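Local atomic coordinates of hypothetical sensory transduction histidine kinase (Methanosarcina mazei, PDB entry 3LIB), a protein that is probably a membrane-bound histidine kinase that phosphorylates a histidine with ATP, represented here by its extracellular double-Cache (PDC-fold) sensor domain. Residues T45-E50 with P155-G160; G219-K224 with L237-P242. All blocks are in the same frame, centred on the assembly; numbering follows the deposited sequence.

Interaction 1 and interaction 2 lie on opposite sides of the chain's centre, their own centres 46 Å apart, with about 29 Å between nearest atoms, and they share no helix or strand. Interaction 1 is partly buried: it joins the last part of the long helix 12-48 to strand 147-158 of the larger antiparallel sheet. Interaction 2 is a surface contact, joining the start of helix 221-230 to strand 235-240, an outermost strand of the four-stranded sheet. Their chemistry differs accordingly. A helix carboxylate takes a strand backbone N-H in interaction 1, beside a water-linked lysine, whereas leucine packing dominates interaction 2 and its one polar bond is weak.

Interaction 1 of 2, residues T45-E50 with P155-G160; sequences TMESYE and PIMKEG
In this PDC-fold sensor domain the last part of the long helix 12-48 lies against strand 147-158, and Glu47 joins the two through its carboxylate. Glu47 OE2 accepts the backbone N-H of Met157 at 2.6 Å, with an angle of 158° at the hydrogen, using the lone pair that points away from OE1. A bend at chi2 (144°) carries the carboxylate to the strand backbone, while Glu47 CG lies 3.7 Å from Ile156 CG2. The preceding residue, Ile156, pairs through its backbone with Ala163 and Gly164 of strand 161-171. Ile156 CD1 meets Met46 CB at 3.6 Å, the two side chains crossing at a slant; Met46 also touches Val76 and Ile156 touches Phe78, both of strand 73-78. Lys158 stretches, extended beyond CG, toward the helix end, where its CE is 3.5 Å from Met46 O. Its NZ donates to a water at 2.5 Å, and that water bonds only weakly to Met46 O. Thus an apolar pair, a carboxylate-to-backbone bond and a lysine linked by one water, weakly on the Met46 side, join the C-terminal part of helix 12-48 to strand 147-158, the long N-terminal helix lying along an antiparallel sheet as in double-Cache sensor domains.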
# COMPACT_ATOMS: atom_id res chain seq x y z
N THR A 45 -8.50 16.41 -11.30
CA THR A 45 -9.81 17.01 -11.32
C THR A 45 -9.81 18.20 -10.42
O THR A 45 -10.14 19.29 -10.87
CB THR A 45 -10.90 16.02 -10.91
OG1 THR A 45 -11.08 15.09 -11.98
CG2 THR A 45 -12.20 16.74 -10.65
N MET A 46 -9.43 18.03 -9.15
CA MET A 46 -9.44 19.18 -8.23
C MET A 46 -8.61 20.34 -8.75
O MET A 46 -8.94 21.49 -8.51
CB MET A 46 -8.97 18.78 -6.85
CG MET A 46 -9.95 17.94 -6.08
SD MET A 46 -11.40 18.80 -5.46
CE MET A 46 -12.61 18.00 -6.48
N GLU A 47 -7.53 20.03 -9.45
CA GLU A 47 -6.77 21.08 -10.14
C GLU A 47 -7.70 21.86 -11.06
O GLU A 47 -7.60 23.07 -11.15
CB GLU A 47 -5.63 20.49 -10.97
CG GLU A 47 -4.26 20.52 -10.33
CD GLU A 47 -3.44 19.29 -10.66
OE1 GLU A 47 -3.75 18.62 -11.68
OE2 GLU A 47 -2.49 18.96 -9.91
N SER A 48 -8.59 21.15 -11.75
CA SER A 48 -9.46 21.78 -12.73
C SER A 48 -10.77 22.30 -12.15
O SER A 48 -11.60 22.81 -12.88
CB SER A 48 -9.76 20.81 -13.87
OG SER A 48 -8.56 20.35 -14.46
N TYR A 49 -10.95 22.18 -10.83
CA TYR A 49 -12.23 22.57 -10.19
C TYR A 49 -12.30 24.03 -9.71
O TYR A 49 -11.74 24.38 -8.66
CB TYR A 49 -12.51 21.65 -9.00
CG TYR A 49 -13.91 21.69 -8.45
CD1 TYR A 49 -15.00 21.38 -9.25
CD2 TYR A 49 -14.14 21.98 -7.11
CE1 TYR A 49 -16.28 21.39 -8.75
CE2 TYR A 49 -15.42 21.99 -6.59
CZ TYR A 49 -16.49 21.70 -7.42
OH TYR A 49 -17.77 21.69 -6.92
N GLU A 50 -13.00 24.87 -10.48
CA GLU A 50 -13.26 26.27 -10.15
C GLU A 50 -14.32 26.42 -9.08
O GLU A 50 -14.09 27.04 -8.05
CB GLU A 50 -13.77 27.03 -11.38
CG GLU A 50 -12.70 27.38 -12.37
CD GLU A 50 -11.52 28.07 -11.69
OE1 GLU A 50 -11.06 29.11 -12.23
OE2 GLU A 50 -11.07 27.58 -10.61
N PRO A 155 -0.47 14.82 -5.52
CA PRO A 155 -0.52 16.28 -5.29
C PRO A 155 -1.40 17.06 -6.30
O PRO A 155 -1.42 16.76 -7.51
CB PRO A 155 0.94 16.71 -5.39
CG PRO A 155 1.60 15.65 -6.19
CD PRO A 155 0.88 14.37 -5.93
N ILE A 156 -2.17 18.01 -5.76
CA ILE A 156 -2.97 18.97 -6.52
C ILE A 156 -2.09 20.19 -6.73
O ILE A 156 -1.87 21.00 -5.80
CB ILE A 156 -4.28 19.41 -5.79
CG1 ILE A 156 -5.10 18.17 -5.33
CG2 ILE A 156 -5.08 20.38 -6.72
CD1 ILE A 156 -6.28 18.45 -4.41
N MET A 157 -1.55 20.28 -7.94
CA MET A 157 -0.63 21.36 -8.30
C MET A 157 -1.43 22.42 -9.04
O MET A 157 -1.81 22.20 -10.18
CB MET A 157 0.53 20.83 -9.14
CG MET A 157 1.46 19.87 -8.41
SD MET A 157 2.11 20.48 -6.85
CE MET A 157 2.89 21.94 -7.45
N LYS A 158 -1.71 23.54 -8.39
CA LYS A 158 -2.40 24.66 -9.06
C LYS A 158 -1.47 25.75 -9.61
O LYS A 158 -0.95 26.60 -8.89
CB LYS A 158 -3.50 25.26 -8.18
CG LYS A 158 -4.85 24.64 -8.43
CD LYS A 158 -5.90 25.15 -7.48
CE LYS A 158 -7.18 24.38 -7.73
NZ LYS A 158 -8.32 25.12 -7.20
N GLU A 159 -1.32 25.70 -10.94
CA GLU A 159 -0.38 26.54 -11.69
C GLU A 159 0.98 26.60 -10.99
O GLU A 159 1.37 27.63 -10.44
CB GLU A 159 -0.97 27.93 -12.04
CG GLU A 159 -1.73 28.66 -10.91
CD GLU A 159 -2.22 30.07 -11.33
OE1 GLU A 159 -1.85 30.56 -12.44
OE2 GLU A 159 -2.98 30.71 -10.55
N GLY A 160 1.66 25.45 -10.99
CA GLY A 160 3.00 25.33 -10.42
C GLY A 160 3.12 25.45 -8.91
O GLY A 160 4.22 25.38 -8.36
O HOH W 1 -9.74 23.59 -5.83

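Interaction 2 of 2, residues G219-K224 with L237-P242; sequences GEELEK and LETADP
The first turn of helix 221-230 faces the edge strand 235-240 with a nearest CA separation of 7.0 Å, between Glu221 and Leu237, and Glu223 N bonds to Glu220 O at 3.0 Å as the helix begins. Leu237 points its side chain at this turn. Its CD2 meets Glu221 CB at 3.4 Å, the two side chains crossing at about a right angle; its CD1 lies 3.2 Å from Glu221 O and also meets Leu222 CD2 at 3.4 Å, along a slanting approach. CG of Leu237 stands anti to its carbonyl carbon (chi1 -76°), which directs both methyl groups at the helix. An alanine in place of Leu237 would probably open a gap beside Glu221 and leave the CD2 methyl of Leu222 without its partner on this strand. Strand 235-240 belongs to the four-stranded antiparallel sheet of the Cache domain: Leu237 and Thr239 pair through their backbones with Leu250 and Val248 of strand 247-255, and Leu222 reaches over to Leu250 as well, so the helix packs on two adjacent strands. Two residues further along, Thr239 also points toward the helix, and its OG1 donates a weak hydrogen bond to Glu221 OE2 at 3.1 Å. The Glu221 chain folds back (chi1 59°, chi2 -50°), which brings its other oxygen, OE1, to a weak bond with Glu220 N at 2.8 Å. Between Leu237 and Thr239, Glu238 points away from the helix and forms a salt bridge through OE1 with Lys268 NZ.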
# COMPACT_ATOMS: atom_id res chain seq x y z
N GLY A 219 18.04 -12.84 10.52
CA GLY A 219 19.33 -13.02 9.80
C GLY A 219 19.97 -11.85 9.03
O GLY A 219 19.41 -10.75 8.94
N GLU A 220 21.16 -12.08 8.46
CA GLU A 220 21.90 -11.00 7.79
C GLU A 220 21.81 -10.97 6.26
O GLU A 220 21.87 -9.90 5.66
CB GLU A 220 23.36 -10.99 8.20
CG GLU A 220 24.13 -9.87 7.52
CD GLU A 220 25.45 -9.56 8.20
OE1 GLU A 220 26.31 -10.47 8.27
OE2 GLU A 220 25.63 -8.40 8.65
N GLU A 221 21.70 -12.13 5.64
CA GLU A 221 21.25 -12.23 4.25
C GLU A 221 19.85 -11.59 4.08
O GLU A 221 19.50 -11.08 3.02
CB GLU A 221 21.22 -13.69 3.81
CG GLU A 221 20.30 -14.59 4.65
CD GLU A 221 20.52 -14.47 6.19
OE1 GLU A 221 21.67 -14.21 6.64
OE2 GLU A 221 19.53 -14.63 6.96
N LEU A 222 19.05 -11.61 5.12
CA LEU A 222 17.77 -10.96 5.03
C LEU A 222 17.93 -9.45 4.90
O LEU A 222 17.03 -8.76 4.44
CB LEU A 222 16.91 -11.29 6.24
CG LEU A 222 15.93 -12.44 6.05
CD1 LEU A 222 14.76 -12.20 6.96
CD2 LEU A 222 15.49 -12.49 4.60
N GLU A 223 19.07 -8.92 5.34
CA GLU A 223 19.31 -7.48 5.23
C GLU A 223 19.76 -7.14 3.81
O GLU A 223 19.46 -6.08 3.29
CB GLU A 223 20.32 -7.00 6.28
CG GLU A 223 19.71 -6.65 7.65
CD GLU A 223 20.76 -6.72 8.79
OE1 GLU A 223 21.85 -7.28 8.56
OE2 GLU A 223 20.49 -6.22 9.92
N LYS A 224 20.46 -8.08 3.19
CA LYS A 224 20.81 -7.97 1.80
C LYS A 224 19.58 -7.81 0.95
O LYS A 224 19.43 -6.82 0.24
CB LYS A 224 21.55 -9.21 1.34
CG LYS A 224 22.91 -9.41 2.00
CD LYS A 224 23.57 -10.68 1.43
CE LYS A 224 24.75 -11.15 2.29
NZ LYS A 224 25.55 -9.99 2.75
N LEU A 237 17.00 -15.71 -1.65
CA LEU A 237 17.88 -16.12 -0.56
C LEU A 237 17.56 -17.54 -0.12
O LEU A 237 16.56 -18.13 -0.54
CB LEU A 237 17.60 -15.28 0.66
CG LEU A 237 18.09 -13.86 0.73
CD1 LEU A 237 17.45 -13.26 1.98
CD2 LEU A 237 19.61 -13.83 0.81
N GLU A 238 18.40 -18.06 0.76
CA GLU A 238 18.04 -19.22 1.55
C GLU A 238 18.02 -18.73 2.97
O GLU A 238 18.82 -17.87 3.35
CB GLU A 238 19.11 -20.28 1.45
CG GLU A 238 19.13 -21.03 0.17
CD GLU A 238 19.94 -22.31 0.31
OE1 GLU A 238 19.85 -23.19 -0.58
OE2 GLU A 238 20.66 -22.44 1.32
N THR A 239 17.14 -19.27 3.79
CA THR A 239 17.12 -18.85 5.18
C THR A 239 16.31 -19.86 5.98
O THR A 239 15.50 -20.60 5.42
CB THR A 239 16.55 -17.43 5.28
OG1 THR A 239 17.28 -16.69 6.25
CG2 THR A 239 15.09 -17.44 5.64
N ALA A 240 16.54 -19.94 7.28
CA ALA A 240 15.68 -20.77 8.12
C ALA A 240 14.34 -20.08 8.38
O ALA A 240 14.28 -18.89 8.71
CB ALA A 240 16.36 -21.10 9.43
N ASP A 241 13.26 -20.83 8.22
CA ASP A 241 12.00 -20.30 8.64
C ASP A 241 12.25 -19.70 10.02
O ASP A 241 13.12 -20.18 10.75
CB ASP A 241 10.95 -21.41 8.71
CG ASP A 241 9.62 -20.91 9.22
OD1 ASP A 241 9.56 -19.82 9.82
OD2 ASP A 241 8.60 -21.59 9.01
N PRO A 242 11.57 -18.61 10.38
CA PRO A 242 11.60 -18.26 11.80
C PRO A 242 11.00 -19.32 12.75
O PRO A 242 11.74 -19.90 13.53
CB PRO A 242 10.82 -16.94 11.85
CG PRO A 242 11.19 -16.30 10.57
CD PRO A 242 11.21 -17.44 9.55